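Local coordinates for protein endonuclease 8-like 3 (Homo sapiens, PDB 7JL5) that belongs to the endonuclease VIII-like family and carries, in this fragment, two GRF zinc fingers, each built round one zinc ion, at residues Y34-P37 / Q43-F46; F54-C57 / K61-T64. One frame throughout, in Å; residues are numbered along the deposited sequence.

Interaction 1 and interaction 2 belong to two successive GRF zinc fingers of one chain, and each supplies part of a zinc site. At 34-37 / 43-46 two of the four ligands, Cys36 and Cys44, come one from each segment to the same metal; at 54-57 / 61-64 Cys57 is the one zinc ligand that the contact contributes, and His59, Cys82 and Cys90 complete the site. The two sites are well separated: the zinc ions are 32.9 Å apart, and the contact centres lie about 23 Å apart on opposite sides of the chain's centre. Their nearest atoms stay about 5 Å apart without touching. Phe54 and Thr64 do touch Gln32 of strand 32-35, so the second contact borders the sheet of the first finger.

Interaction 1: residues Y34-P37 / Q43-F46; sequences YACP and QCGF. With ZN (zinc ion), chain C.
Two partners hold Cys36 SG: the zinc ion, 2.4 Å from that sulfur, and the backbone N-H of Cys44, whose N lies 3.5 Å from Cys36 SG with 153° at the hydrogen. The contact is the part of a GRF zinc finger, a zinc beta-ribbon relative, in which the end of strand 32-35 meets the loop leading to strand 47-49. Cys44 adds its own sulfur to the same metal, with SG 2.3 Å from zinc, and the two sulfurs, Cys36 SG and Cys44 SG, are 3.4 Å apart. They reach it by different rotations: Cys36 turns SG opposite its N (chi1 -171°), while Cys44 places SG between N and the carbonyl carbon (chi1 61°). Cys10 and His13 complete the four ligands. The N-H donated to a metal-bound sulfur probably offsets some of its negative charge.

On one flank the extended Gln43 chain runs alongside Cys36, with Gln43 CG 4.0 Å from Cys36 CB; its amide NE2 finds its hydrogen bond with Leu38 O. On the other, Phe46 brings the edge of its ring to Ala35 CA, near the ring plane, and also touches Cys10. Tyr34 directs its ring elsewhere, onto Pro8, Leu19 and Ala50, and meets Phe46 through its backbone: Tyr34 O lies 3.9 Å from Phe46 CD2.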
loop_
_atom_site.group_PDB
_atom_site.type_symbol
_atom_site.label_atom_id
_atom_site.label_comp_id
_atom_site.label_asym_id
_atom_site.label_seq_id
_atom_site.Cartn_x
_atom_site.Cartn_y
_atom_site.Cartn_z
ATOM N N TYR A 34 -1.848 5.461 -3.561
ATOM C CA TYR A 34 -2.143 5.315 -4.975
ATOM C C TYR A 34 -1.709 6.559 -5.736
ATOM O O TYR A 34 -1.968 7.694 -5.309
ATOM C CB TYR A 34 -3.635 5.074 -5.192
ATOM C CG TYR A 34 -4.132 3.782 -4.597
ATOM C CD1 TYR A 34 -3.611 2.563 -5.008
ATOM C CD2 TYR A 34 -5.127 3.777 -3.631
ATOM C CE1 TYR A 34 -4.062 1.377 -4.471
ATOM C CE2 TYR A 34 -5.587 2.594 -3.087
ATOM C CZ TYR A 34 -5.050 1.397 -3.510
ATOM O OH TYR A 34 -5.501 0.213 -2.973
ATOM N N ALA A 35 -1.058 6.328 -6.876
ATOM C CA ALA A 35 -0.526 7.388 -7.714
ATOM C C ALA A 35 -0.739 7.028 -9.178
ATOM O O ALA A 35 -1.081 5.892 -9.521
ATOM C CB ALA A 35 0.964 7.627 -7.437
ATOM N N CYS A 36 -0.517 8.015 -10.040
ATOM C CA CYS A 36 -0.723 7.830 -11.468
ATOM C C CYS A 36 0.161 6.697 -11.989
ATOM O O CYS A 36 1.316 6.563 -11.564
ATOM C CB CYS A 36 -0.415 9.129 -12.216
ATOM S SG CYS A 36 -0.859 9.136 -13.964
ATOM N N PRO A 37 -0.344 5.866 -12.904
ATOM C CA PRO A 37 0.435 4.718 -13.386
ATOM C C PRO A 37 1.331 4.982 -14.587
ATOM O O PRO A 37 2.098 4.085 -14.961
ATOM C CB PRO A 37 -0.666 3.712 -13.762
ATOM C CG PRO A 37 -1.778 4.590 -14.261
ATOM C CD PRO A 37 -1.736 5.840 -13.398
ATOM N N GLN A 43 2.781 11.853 -16.200
ATOM C CA GLN A 43 2.190 11.511 -14.913
ATOM C C GLN A 43 1.446 12.704 -14.339
ATOM O O GLN A 43 2.017 13.787 -14.184
ATOM C CB GLN A 43 3.283 11.061 -13.940
ATOM C CG GLN A 43 3.304 9.577 -13.630
ATOM C CD GLN A 43 4.241 9.243 -12.483
ATOM O OE1 GLN A 43 4.460 10.062 -11.590
ATOM N NE2 GLN A 43 4.803 8.041 -12.506
ATOM N N CYS A 44 0.168 12.511 -14.031
ATOM C CA CYS A 44 -0.562 13.546 -13.322
ATOM C C CYS A 44 -0.141 13.561 -11.855
ATOM O O CYS A 44 0.545 12.659 -11.366
ATOM C CB CYS A 44 -2.070 13.336 -13.456
ATOM S SG CYS A 44 -2.678 11.777 -12.779
ATOM N N GLY A 45 -0.558 14.604 -11.147
ATOM C CA GLY A 45 -0.174 14.754 -9.760
ATOM C C GLY A 45 -1.082 14.017 -8.799
ATOM O O GLY A 45 -1.162 14.376 -7.620
ATOM N N PHE A 46 -1.766 12.983 -9.285
ATOM C CA PHE A 46 -2.695 12.248 -8.440
ATOM C C PHE A 46 -1.970 11.686 -7.224
ATOM O O PHE A 46 -0.803 11.295 -7.290
ATOM C CB PHE A 46 -3.353 11.112 -9.224
ATOM C CG PHE A 46 -4.551 10.520 -8.535
ATOM C CD1 PHE A 46 -5.792 11.123 -8.642
ATOM C CD2 PHE A 46 -4.436 9.363 -7.781
ATOM C CE1 PHE A 46 -6.899 10.584 -8.011
ATOM C CE2 PHE A 46 -5.540 8.821 -7.146
ATOM C CZ PHE A 46 -6.773 9.432 -7.263
HETATM ZN ZN ZN C . -3.050 10.103 -14.282
#

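Interaction 2: residues F54-C57 / K61-T64; sequences FPFC and KRST. With ZN (zinc ion), chain D.
The side chains of Phe56 and Arg62 cross at a slant at a single antiparallel bridge of the second GRF zinc finger, in the loop that leads into strand 64-67. Their ring and guanidinium planes are 25° apart, and Phe56 CZ is placed over one guanidinium face, though the whole approach is modelled too closely for its detail to be trusted. A bend at chi2 (-77°) folds the arginine back, and its NH1 hydrogen-bonds Phe54 O at the guanidinium edge, although the modelled length is doubtful.

The backbones of Phe56 and Arg62 form a non-hydrogen-bonded antiparallel pair, flanked by two bonds: Ser63 N to Pro55 O (2.9 Å, 170° at the hydrogen) and Cys57 N to Lys61 O (2.8 Å). Pro55 O also accepts from Ser63 OG at 2.7 Å, with this donor well above the carbonyl plane. The bond from Cys57 N to Lys61 O fixes the backbone of Cys57, whose SG binds zinc at 2.4 Å. Phe54, whose ring meets that of Phe80, turns its edge to the serine backbone: Ser63 O lies in the ring plane, 3.4 Å from Phe54 CD2.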
loop_
_atom_site.group_PDB
_atom_site.type_symbol
_atom_site.label_atom_id
_atom_site.label_comp_id
_atom_site.label_asym_id
_atom_site.label_seq_id
_atom_site.Cartn_x
_atom_site.Cartn_y
_atom_site.Cartn_z
ATOM N N PHE A 54 -7.684 0.354 5.356
ATOM C CA PHE A 54 -7.022 -0.887 5.717
ATOM C C PHE A 54 -7.385 -1.288 7.146
ATOM O O PHE A 54 -7.764 -0.445 7.962
ATOM C CB PHE A 54 -5.507 -0.746 5.599
ATOM C CG PHE A 54 -4.994 -0.721 4.183
ATOM C CD1 PHE A 54 -5.858 -0.800 3.100
ATOM C CD2 PHE A 54 -3.634 -0.622 3.939
ATOM C CE1 PHE A 54 -5.373 -0.779 1.804
ATOM C CE2 PHE A 54 -3.145 -0.600 2.650
ATOM C CZ PHE A 54 -4.015 -0.679 1.580
ATOM N N PRO A 55 -7.279 -2.573 7.473
ATOM C CA PRO A 55 -7.497 -3.001 8.860
ATOM C C PRO A 55 -6.423 -2.450 9.786
ATOM O O PRO A 55 -5.400 -1.907 9.361
ATOM C CB PRO A 55 -7.441 -4.532 8.784
ATOM C CG PRO A 55 -6.728 -4.834 7.500
ATOM C CD PRO A 55 -7.081 -3.717 6.563
ATOM N N PHE A 56 -6.677 -2.597 11.083
ATOM C CA PHE A 56 -5.729 -2.219 12.121
ATOM C C PHE A 56 -5.047 -3.473 12.653
ATOM O O PHE A 56 -5.715 -4.471 12.942
ATOM C CB PHE A 56 -6.429 -1.479 13.262
ATOM C CG PHE A 56 -7.027 -0.164 12.857
ATOM C CD1 PHE A 56 -6.278 1.001 12.914
ATOM C CD2 PHE A 56 -8.340 -0.089 12.424
ATOM C CE1 PHE A 56 -6.826 2.212 12.543
ATOM C CE2 PHE A 56 -8.893 1.121 12.052
ATOM C CZ PHE A 56 -8.135 2.272 12.113
ATOM N N CYS A 57 -3.723 -3.423 12.773
ATOM C CA CYS A 57 -2.995 -4.532 13.367
ATOM C C CYS A 57 -3.219 -4.533 14.879
ATOM O O CYS A 57 -3.922 -3.684 15.436
ATOM C CB CYS A 57 -1.509 -4.446 13.024
ATOM S SG CYS A 57 -0.573 -3.216 13.955
ATOM N N LYS A 61 -2.325 0.116 14.985
ATOM C CA LYS A 61 -1.810 0.889 13.865
ATOM C C LYS A 61 -2.365 0.354 12.549
ATOM O O LYS A 61 -2.749 -0.812 12.442
ATOM C CB LYS A 61 -0.280 0.843 13.845
ATOM C CG LYS A 61 0.357 1.505 15.058
ATOM C CD LYS A 61 1.856 1.260 15.134
ATOM C CE LYS A 61 2.501 2.210 16.137
ATOM N NZ LYS A 61 3.831 1.739 16.614
ATOM N N ARG A 62 -2.409 1.230 11.547
ATOM C CA ARG A 62 -2.870 0.827 10.226
ATOM C C ARG A 62 -1.943 -0.236 9.653
ATOM O O ARG A 62 -0.720 -0.072 9.647
ATOM C CB ARG A 62 -2.929 2.031 9.290
ATOM C CG ARG A 62 -4.096 2.965 9.540
ATOM C CD ARG A 62 -5.403 2.407 8.993
ATOM N NE ARG A 62 -6.486 3.376 9.141
ATOM C CZ ARG A 62 -7.780 3.083 9.051
ATOM N NH1 ARG A 62 -8.173 1.838 8.817
ATOM N NH2 ARG A 62 -8.683 4.040 9.207
ATOM N N SER A 63 -2.526 -1.326 9.170
ATOM C CA SER A 63 -1.727 -2.395 8.595
ATOM C C SER A 63 -1.188 -1.984 7.228
ATOM O O SER A 63 -1.637 -1.011 6.615
ATOM C CB SER A 63 -2.555 -3.673 8.476
ATOM O OG SER A 63 -3.789 -3.420 7.830
ATOM N N THR A 64 -0.195 -2.739 6.761
ATOM C CA THR A 64 0.406 -2.555 5.448
ATOM C C THR A 64 -0.005 -3.703 4.537
ATOM O O THR A 64 -0.139 -4.848 4.989
ATOM C CB THR A 64 1.933 -2.481 5.543
ATOM O OG1 THR A 64 2.319 -1.220 6.103
ATOM C CG2 THR A 64 2.572 -2.637 4.170
HETATM ZN ZN ZN D . 1.220 -4.436 14.874
#